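Local coordinates for probable GGDEF family protein (Chromobacterium violaceum, PDB 3NJA), which probably acts in cyclic di-GMP signalling, its PAS domain sensing a signal or pairing subunits for a GGDEF-type enzyme, though its function is not established, at residues R88-H101 / V110-E122. Numbering follows the deposited sequence.
Sequences RPDGQVRELLERNH and VDHLWGTVIDMTE. With SO4 (sulfate ion), chain G.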
loop_
_atom_site.group_PDB
_atom_site.type_symbol
_atom_site.label_atom_id
_atom_site.label_comp_id
_atom_site.label_asym_id
_atom_site.label_seq_id
_atom_site.Cartn_x
_atom_site.Cartn_y
_atom_site.Cartn_z
ATOM N N ARG B 88 -24.271 -9.668 17.144
ATOM C CA ARG B 88 -24.261 -10.947 17.829
ATOM C C ARG B 88 -25.658 -11.555 17.871
ATOM O O ARG B 88 -26.663 -10.834 17.851
ATOM C CB ARG B 88 -23.766 -10.779 19.259
ATOM C CG ARG B 88 -22.285 -10.573 19.441
ATOM C CD ARG B 88 -21.957 -10.857 20.897
ATOM N NE ARG B 88 -20.664 -10.333 21.329
ATOM C CZ ARG B 88 -20.486 -9.600 22.425
ATOM N NH1 ARG B 88 -21.532 -9.298 23.192
ATOM N NH2 ARG B 88 -19.269 -9.168 22.755
ATOM N N PRO B 89 -25.721 -12.891 17.951
ATOM C CA PRO B 89 -26.940 -13.667 18.181
ATOM C C PRO B 89 -27.770 -13.134 19.343
ATOM O O PRO B 89 -28.980 -13.226 19.286
ATOM C CB PRO B 89 -26.388 -15.047 18.541
ATOM C CG PRO B 89 -25.155 -15.143 17.757
ATOM C CD PRO B 89 -24.558 -13.769 17.755
ATOM N N ASP B 90 -27.121 -12.596 20.369
ATOM C CA ASP B 90 -27.803 -12.063 21.542
ATOM C C ASP B 90 -28.291 -10.621 21.337
ATOM O O ASP B 90 -28.653 -9.937 22.292
ATOM C CB ASP B 90 -26.886 -12.131 22.771
ATOM C CG ASP B 90 -25.735 -11.100 22.726
ATOM O OD1 ASP B 90 -24.969 -11.024 23.714
ATOM O OD2 ASP B 90 -25.593 -10.367 21.721
ATOM N N GLY B 91 -28.277 -10.156 20.094
ATOM C CA GLY B 91 -28.810 -8.845 19.776
ATOM C C GLY B 91 -27.815 -7.715 19.969
ATOM O O GLY B 91 -28.116 -6.551 19.671
ATOM N N GLN B 92 -26.625 -8.046 20.459
ATOM C CA GLN B 92 -25.618 -7.018 20.755
ATOM C C GLN B 92 -24.773 -6.589 19.550
ATOM O O GLN B 92 -24.298 -7.424 18.778
ATOM C CB GLN B 92 -24.710 -7.466 21.904
ATOM C CG GLN B 92 -25.353 -7.320 23.277
ATOM C CD GLN B 92 -25.908 -5.923 23.488
ATOM O OE1 GLN B 92 -25.176 -4.994 23.842
ATOM N NE2 GLN B 92 -27.211 -5.763 23.251
ATOM N N VAL B 93 -24.578 -5.280 19.413
ATOM C CA VAL B 93 -23.807 -4.714 18.304
ATOM C C VAL B 93 -22.329 -4.451 18.610
ATOM O O VAL B 93 -21.991 -3.816 19.609
ATOM C CB VAL B 93 -24.458 -3.421 17.786
ATOM C CG1 VAL B 93 -23.480 -2.631 16.920
ATOM C CG2 VAL B 93 -25.697 -3.769 17.005
ATOM N N ARG B 94 -21.455 -4.920 17.724
ATOM C CA ARG B 94 -20.014 -4.847 17.968
ATOM C C ARG B 94 -19.251 -4.229 16.811
ATOM O O ARG B 94 -19.526 -4.530 15.656
ATOM C CB ARG B 94 -19.456 -6.243 18.267
ATOM C CG ARG B 94 -19.875 -6.787 19.632
ATOM C CD ARG B 94 -19.179 -6.020 20.748
ATOM N NE ARG B 94 -19.662 -6.364 22.078
ATOM C CZ ARG B 94 -19.033 -6.046 23.205
ATOM N NH1 ARG B 94 -17.888 -5.389 23.163
ATOM N NH2 ARG B 94 -19.542 -6.398 24.378
ATOM N N GLU B 95 -18.296 -3.359 17.129
ATOM C CA GLU B 95 -17.380 -2.811 16.125
ATOM C C GLU B 95 -16.106 -3.650 16.000
ATOM O O GLU B 95 -15.394 -3.876 16.984
ATOM C CB GLU B 95 -17.012 -1.375 16.463
ATOM C CG GLU B 95 -18.183 -0.429 16.416
ATOM C CD GLU B 95 -17.823 0.952 16.930
ATOM O OE1 GLU B 95 -17.527 1.850 16.102
ATOM O OE2 GLU B 95 -17.833 1.135 18.169
ATOM N N LEU B 96 -15.827 -4.121 14.791
ATOM C CA LEU B 96 -14.650 -4.969 14.566
ATOM C C LEU B 96 -13.539 -4.338 13.708
ATOM O O LEU B 96 -13.804 -3.602 12.740
ATOM C CB LEU B 96 -15.081 -6.309 13.960
ATOM C CG LEU B 96 -15.456 -7.398 14.973
ATOM C CD1 LEU B 96 -16.053 -6.809 16.246
ATOM C CD2 LEU B 96 -16.364 -8.461 14.364
ATOM N N LEU B 97 -12.292 -4.631 14.069
ATOM C CA LEU B 97 -11.167 -4.368 13.174
ATOM C C LEU B 97 -10.605 -5.685 12.645
ATOM O O LEU B 97 -10.326 -6.607 13.410
ATOM C CB LEU B 97 -10.068 -3.563 13.863
ATOM C CG LEU B 97 -8.944 -3.208 12.882
ATOM C CD1 LEU B 97 -9.508 -2.448 11.700
ATOM C CD2 LEU B 97 -7.851 -2.403 13.556
ATOM N N GLU B 98 -10.447 -5.773 11.332
ATOM C CA GLU B 98 -10.080 -7.032 10.711
ATOM C C GLU B 98 -8.867 -6.849 9.819
ATOM O O GLU B 98 -8.862 -6.024 8.904
ATOM C CB GLU B 98 -11.255 -7.576 9.901
ATOM C CG GLU B 98 -11.024 -8.912 9.208
ATOM C CD GLU B 98 -12.182 -9.292 8.278
ATOM O OE1 GLU B 98 -13.247 -9.717 8.784
ATOM O OE2 GLU B 98 -12.037 -9.150 7.040
ATOM N N ARG B 99 -7.823 -7.615 10.083
ATOM C CA ARG B 99 -6.656 -7.514 9.236
ATOM C C ARG B 99 -6.655 -8.666 8.242
ATOM O O ARG B 99 -6.799 -9.829 8.625
ATOM C CB ARG B 99 -5.372 -7.462 10.059
ATOM C CG ARG B 99 -4.236 -6.846 9.286
ATOM C CD ARG B 99 -2.950 -6.802 10.077
ATOM N NE ARG B 99 -1.831 -6.407 9.234
ATOM C CZ ARG B 99 -1.853 -5.390 8.376
ATOM N NH1 ARG B 99 -0.775 -5.116 7.653
ATOM N NH2 ARG B 99 -2.939 -4.639 8.240
ATOM N N ASN B 100 -6.526 -8.323 6.964
ATOM C CA ASN B 100 -6.567 -9.307 5.893
ATOM C C ASN B 100 -5.224 -9.482 5.242
ATOM O O ASN B 100 -4.509 -8.511 5.017
ATOM C CB ASN B 100 -7.589 -8.924 4.834
ATOM C CG ASN B 100 -8.998 -8.900 5.389
ATOM O OD1 ASN B 100 -9.822 -9.763 5.068
ATOM N ND2 ASN B 100 -9.272 -7.925 6.260
ATOM N N HIS B 101 -4.901 -10.738 4.963
ATOM C CA HIS B 101 -3.701 -11.124 4.255
ATOM C C HIS B 101 -4.140 -11.994 3.095
ATOM O O HIS B 101 -4.983 -12.867 3.264
ATOM C CB HIS B 101 -2.807 -11.937 5.178
ATOM C CG HIS B 101 -2.238 -11.149 6.313
ATOM N ND1 HIS B 101 -0.996 -10.557 6.260
ATOM C CD2 HIS B 101 -2.745 -10.851 7.533
ATOM C CE1 HIS B 101 -0.755 -9.933 7.398
ATOM N NE2 HIS B 101 -1.799 -10.097 8.190
ATOM N N VAL B 110 -6.460 -16.256 -5.966
ATOM C CA VAL B 110 -6.311 -16.225 -4.519
ATOM C C VAL B 110 -6.728 -17.551 -3.903
ATOM O O VAL B 110 -7.857 -18.002 -4.073
ATOM C CB VAL B 110 -7.034 -15.040 -3.866
ATOM C CG1 VAL B 110 -8.161 -14.541 -4.766
ATOM C CG2 VAL B 110 -7.521 -15.434 -2.473
ATOM N N ASP B 111 -5.786 -18.179 -3.211
ATOM C CA ASP B 111 -6.005 -19.479 -2.597
ATOM C C ASP B 111 -6.738 -19.330 -1.262
ATOM O O ASP B 111 -7.769 -19.951 -1.037
ATOM C CB ASP B 111 -4.665 -20.186 -2.390
ATOM C CG ASP B 111 -4.828 -21.640 -1.997
ATOM O OD1 ASP B 111 -4.329 -22.020 -0.917
ATOM O OD2 ASP B 111 -5.453 -22.403 -2.766
ATOM N N HIS B 112 -6.181 -18.502 -0.386
ATOM C CA HIS B 112 -6.759 -18.230 0.912
ATOM C C HIS B 112 -6.587 -16.768 1.246
ATOM O O HIS B 112 -5.629 -16.127 0.816
ATOM C CB HIS B 112 -6.045 -19.030 2.001
ATOM C CG HIS B 112 -6.296 -20.503 1.942
ATOM N ND1 HIS B 112 -5.460 -21.373 1.276
ATOM C CD2 HIS B 112 -7.283 -21.260 2.477
ATOM C CE1 HIS B 112 -5.927 -22.605 1.396
ATOM N NE2 HIS B 112 -7.032 -22.564 2.120
ATOM N N LEU B 113 -7.523 -16.240 2.017
ATOM C CA LEU B 113 -7.280 -15.027 2.771
ATOM C C LEU B 113 -7.106 -15.528 4.183
ATOM O O LEU B 113 -7.438 -16.685 4.477
ATOM C CB LEU B 113 -8.465 -14.077 2.699
ATOM C CG LEU B 113 -8.898 -13.643 1.313
ATOM C CD1 LEU B 113 -10.007 -12.588 1.441
ATOM C CD2 LEU B 113 -7.669 -13.113 0.525
ATOM N N TRP B 114 -6.584 -14.677 5.056
ATOM C CA TRP B 114 -6.381 -15.066 6.443
ATOM C C TRP B 114 -6.011 -13.850 7.276
ATOM O O TRP B 114 -5.528 -12.850 6.750
ATOM C CB TRP B 114 -5.322 -16.171 6.550
ATOM C CG TRP B 114 -3.966 -15.767 6.047
ATOM C CD1 TRP B 114 -3.472 -15.917 4.777
ATOM C CD2 TRP B 114 -2.930 -15.144 6.808
ATOM N NE1 TRP B 114 -2.193 -15.425 4.710
ATOM C CE2 TRP B 114 -1.839 -14.944 5.943
ATOM C CE3 TRP B 114 -2.821 -14.736 8.140
ATOM C CZ2 TRP B 114 -0.660 -14.351 6.365
ATOM C CZ3 TRP B 114 -1.650 -14.148 8.560
ATOM C CH2 TRP B 114 -0.586 -13.959 7.676
ATOM N N GLY B 115 -6.271 -13.919 8.574
ATOM C CA GLY B 115 -5.975 -12.793 9.431
ATOM C C GLY B 115 -6.629 -12.788 10.802
ATOM O O GLY B 115 -6.862 -13.823 11.436
ATOM N N THR B 116 -6.915 -11.586 11.271
ATOM C CA THR B 116 -7.300 -11.407 12.645
ATOM C C THR B 116 -8.456 -10.430 12.759
ATOM O O THR B 116 -8.662 -9.581 11.893
ATOM C CB THR B 116 -6.114 -10.887 13.448
ATOM O OG1 THR B 116 -5.560 -9.744 12.783
ATOM C CG2 THR B 116 -5.039 -11.962 13.546
ATOM N N VAL B 117 -9.219 -10.571 13.831
ATOM C CA VAL B 117 -10.298 -9.643 14.117
ATOM C C VAL B 117 -10.177 -9.180 15.540
ATOM O O VAL B 117 -9.937 -9.975 16.443
ATOM C CB VAL B 117 -11.654 -10.305 13.973
ATOM C CG1 VAL B 117 -12.222 -10.053 12.597
ATOM C CG2 VAL B 117 -11.534 -11.789 14.271
ATOM N N ILE B 118 -10.337 -7.882 15.731
ATOM C CA ILE B 118 -10.346 -7.313 17.061
ATOM C C ILE B 118 -11.674 -6.618 17.295
ATOM O O ILE B 118 -12.100 -5.778 16.495
ATOM C CB ILE B 118 -9.222 -6.283 17.236
ATOM C CG1 ILE B 118 -7.846 -6.963 17.203
ATOM C CG2 ILE B 118 -9.424 -5.501 18.515
ATOM C CD1 ILE B 118 -7.318 -7.251 15.788
ATOM N N ASP B 119 -12.335 -6.999 18.384
ATOM C CA ASP B 119 -13.514 -6.306 18.862
ATOM C C ASP B 119 -12.996 -5.064 19.577
ATOM O O ASP B 119 -12.356 -5.164 20.632
ATOM C CB ASP B 119 -14.305 -7.218 19.818
ATOM C CG ASP B 119 -15.522 -6.526 20.463
ATOM O OD1 ASP B 119 -15.482 -5.297 20.686
ATOM O OD2 ASP B 119 -16.518 -7.226 20.769
HETATM N N MSE B 120 -13.251 -3.896 18.993
HETATM C CA MSE B 120 -12.871 -2.638 19.626
HETATM C C MSE B 120 -14.067 -1.905 20.232
HETATM O O MSE B 120 -13.938 -0.787 20.726
HETATM C CB MSE B 120 -12.160 -1.736 18.640
HETATM C CG MSE B 120 -12.853 -1.609 17.311
HETATM SE SE MSE B 120 -11.625 -0.862 15.966
HETATM C CE MSE B 120 -12.742 -1.179 14.406
ATOM N N THR B 121 -15.231 -2.531 20.173
ATOM C CA THR B 121 -16.375 -2.033 20.914
ATOM C C THR B 121 -15.926 -1.598 22.299
ATOM O O THR B 121 -15.248 -2.345 23.013
ATOM C CB THR B 121 -17.443 -3.104 21.060
ATOM O OG1 THR B 121 -17.853 -3.535 19.756
ATOM C CG2 THR B 121 -18.630 -2.559 21.825
ATOM N N GLU B 122 -16.301 -0.377 22.661
ATOM C CA GLU B 122 -15.875 0.233 23.912
ATOM C C GLU B 122 -16.716 -0.261 25.090
ATOM O O GLU B 122 -16.178 -0.678 26.117
ATOM C CB GLU B 122 -15.959 1.763 23.814
ATOM C CG GLU B 122 -15.775 2.323 22.405
ATOM C CD GLU B 122 -17.046 2.247 21.568
ATOM O OE1 GLU B 122 -17.833 3.219 21.589
ATOM O OE2 GLU B 122 -17.256 1.216 20.887
HETATM S S SO4 G . 1.773 -7.005 8.706
HETATM O O1 SO4 G . 2.790 -8.053 8.736
HETATM O O2 SO4 G . 2.446 -5.703 8.737
HETATM O O3 SO4 G . 1.011 -7.137 7.467
HETATM O O4 SO4 G . 0.871 -7.162 9.851
#
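H101 and W114 stack across the last two strands of a PAS-fold sheet, the antiparallel hairpin of 93-104 and 110-119. The evidence for an offset stack is a 4.0 Å separation between the imidazole centroid and that of the indole six-membered ring, with the planes only 8° apart. H101 CB also lies over the indole face close to CE2, a CH-pi contact. W114 reaches this place because its CG lies between the backbone N and carbonyl carbon (chi1 61°), folding the indole across the neighbouring strand.

Along the hairpin, L97, R99 and H101 pair with I118, T116 and W114 through reciprocal backbone bonds; the L97 N to I118 O bond is 2.7 Å long and nearly straight at 171°. G115 has backbone angles that call for glycine, and its CA-H points at R99 O.

Past D119 the regular pairing ends. M120 N still donates to E95 O, but E95 N turns to a side chain, T121 OG1, at 2.7 Å. The side chain of the selenomethionine M120 lays its CE 3.6 Å from L97 CB. On the side of the sheet shared by L96 and E98, R94 brings NH1 to 3.3 Å from D119 OD2, a salt bridge. R88 adds a longer link to the same carboxylate.

Further out, strand 80-87 flanks 93-104, while a strand of the second subunit pairs with 110-119 and carries the sheet across the interface. D77 accepts from H101 ND1, which, with the stack, would help fix the rotation of the imidazole, and D81 bridges R99 NH2. The same guanidinium meets at its edge a sulfate, probably from the crystallisation liquor, with R99 NH1 donating to O3 at 2.7 Å and NE to O4 at 2.9 Å.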